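Side-chain contact in cyclohexadienyl dehydratase (Synthetic construct, PDB 5JOS), which probably catalyses the dehydration of prephenate and L-arogenate in phenylalanine biosynthesis, on a scaffold shared with periplasmic solute-binding proteins: residues Val27-Thr30 with Phe36-Arg39. Sequence-based numbering, arbitrary orientation.
Sequences VGTT and FSYR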
loop_
_atom_site.group_PDB
_atom_site.type_symbol
_atom_site.label_atom_id
_atom_site.label_comp_id
_atom_site.label_asym_id
_atom_site.label_seq_id
_atom_site.Cartn_x
_atom_site.Cartn_y
_atom_site.Cartn_z
ATOM N N VAL A 27 10.689 -8.066 -13.114
ATOM C CA VAL A 27 10.096 -7.530 -11.932
ATOM C C VAL A 27 10.541 -8.313 -10.692
ATOM O O VAL A 27 10.278 -9.483 -10.525
ATOM C CB VAL A 27 8.586 -7.634 -12.035
ATOM C CG1 VAL A 27 7.980 -7.187 -10.761
ATOM C CG2 VAL A 27 8.057 -6.771 -13.170
ATOM N N GLY A 28 11.272 -7.647 -9.837
ATOM C CA GLY A 28 11.668 -8.242 -8.620
ATOM C C GLY A 28 10.509 -8.276 -7.627
ATOM O O GLY A 28 9.837 -7.284 -7.407
ATOM N N THR A 29 10.293 -9.418 -6.998
ATOM C CA THR A 29 9.191 -9.516 -6.028
ATOM C C THR A 29 9.482 -10.598 -4.996
ATOM O O THR A 29 10.188 -11.593 -5.293
ATOM C CB THR A 29 7.855 -9.690 -6.795
ATOM O OG1 THR A 29 6.753 -9.256 -5.981
ATOM C CG2 THR A 29 7.684 -11.153 -7.194
ATOM N N THR A 30 8.936 -10.454 -3.774
ATOM C CA THR A 30 9.271 -11.416 -2.686
ATOM C C THR A 30 8.357 -12.598 -2.602
ATOM O O THR A 30 8.800 -13.646 -2.169
ATOM C CB THR A 30 9.376 -10.742 -1.311
ATOM O OG1 THR A 30 8.113 -10.164 -0.913
ATOM C CG2 THR A 30 10.400 -9.631 -1.407
ATOM N N PHE A 36 -0.016 -8.255 -1.623
ATOM C CA PHE A 36 0.671 -7.658 -2.764
ATOM C C PHE A 36 1.386 -8.635 -3.687
ATOM O O PHE A 36 1.443 -8.408 -4.906
ATOM C CB PHE A 36 1.683 -6.623 -2.261
ATOM C CG PHE A 36 1.048 -5.474 -1.539
ATOM C CD1 PHE A 36 0.501 -4.428 -2.242
ATOM C CD2 PHE A 36 1.000 -5.439 -0.220
ATOM C CE1 PHE A 36 -0.102 -3.418 -1.596
ATOM C CE2 PHE A 36 0.420 -4.389 0.422
ATOM C CZ PHE A 36 -0.110 -3.403 -0.247
ATOM N N SER A 37 1.976 -9.649 -3.088
ATOM C CA SER A 37 2.853 -10.597 -3.726
ATOM C C SER A 37 2.995 -11.845 -2.936
ATOM O O SER A 37 3.700 -11.875 -1.937
ATOM C CB SER A 37 4.233 -9.989 -3.870
ATOM O OG SER A 37 5.150 -10.912 -4.480
ATOM N N TYR A 38 2.390 -12.911 -3.420
ATOM C CA TYR A 38 2.414 -14.153 -2.727
ATOM C C TYR A 38 2.185 -15.273 -3.665
ATOM O O TYR A 38 2.333 -15.080 -4.873
ATOM C CB TYR A 38 1.441 -14.163 -1.561
ATOM C CG TYR A 38 -0.024 -13.923 -1.840
ATOM C CD1 TYR A 38 -0.547 -12.619 -2.051
ATOM C CD2 TYR A 38 -0.939 -14.984 -1.763
ATOM C CE1 TYR A 38 -1.933 -12.397 -2.219
ATOM C CE2 TYR A 38 -2.310 -14.764 -1.961
ATOM C CZ TYR A 38 -2.807 -13.478 -2.172
ATOM O OH TYR A 38 -4.164 -13.362 -2.340
ATOM N N ARG A 39 1.883 -16.460 -3.135
ATOM C CA ARG A 39 1.715 -17.667 -4.014
ATOM C C ARG A 39 0.261 -18.173 -3.931
ATOM O O ARG A 39 -0.274 -18.280 -2.814
ATOM C CB ARG A 39 2.672 -18.841 -3.662
ATOM C CG ARG A 39 4.143 -18.573 -3.538
ATOM C CD ARG A 39 4.618 -17.857 -4.765
ATOM N NE ARG A 39 6.079 -17.920 -4.918
ATOM C CZ ARG A 39 6.737 -18.338 -6.016
ATOM N NH1 ARG A 39 6.093 -18.743 -7.119
ATOM N NH2 ARG A 39 8.067 -18.354 -6.026
#
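Ser37 meets Thr29 through a single hydroxyl-to-hydroxyl hydrogen bond, donated by Ser37 OG to Thr29 OG1 over 2.8 Å. Followed outward from the backbone, the serine first brings its CB to 3.4 Å from Thr29 OG1. With chi1 at 179°, its hydroxyl then extends directly opposite the backbone N and reaches across to the end of strand 24-29. There OG also lies 3.7 Å from the methyl carbon CG2 of Thr29, so the serine tip touches both branches of the threonine, one by a polar bond and the other by van der Waals contact. The same OG accepts a hydrogen bond from Gly31 N, in the loop leaving the strand, and so links Thr29 at the strand end to Gly31 two residues further on. Thr29 OG1, which accepts from the serine, in turn donates to Met87 O, so this buried hydroxyl has two polar partners, while Ile50 of helix 48-60 packs against both side chains. Phe36 and Ser37 both face Tyr33, in a geometry that fits a classic beta bulge. The pair thus closes the loop that follows strand 24-29, the middle strand of the parallel sheet in a lobe of the family 3 solute-binding protein fold.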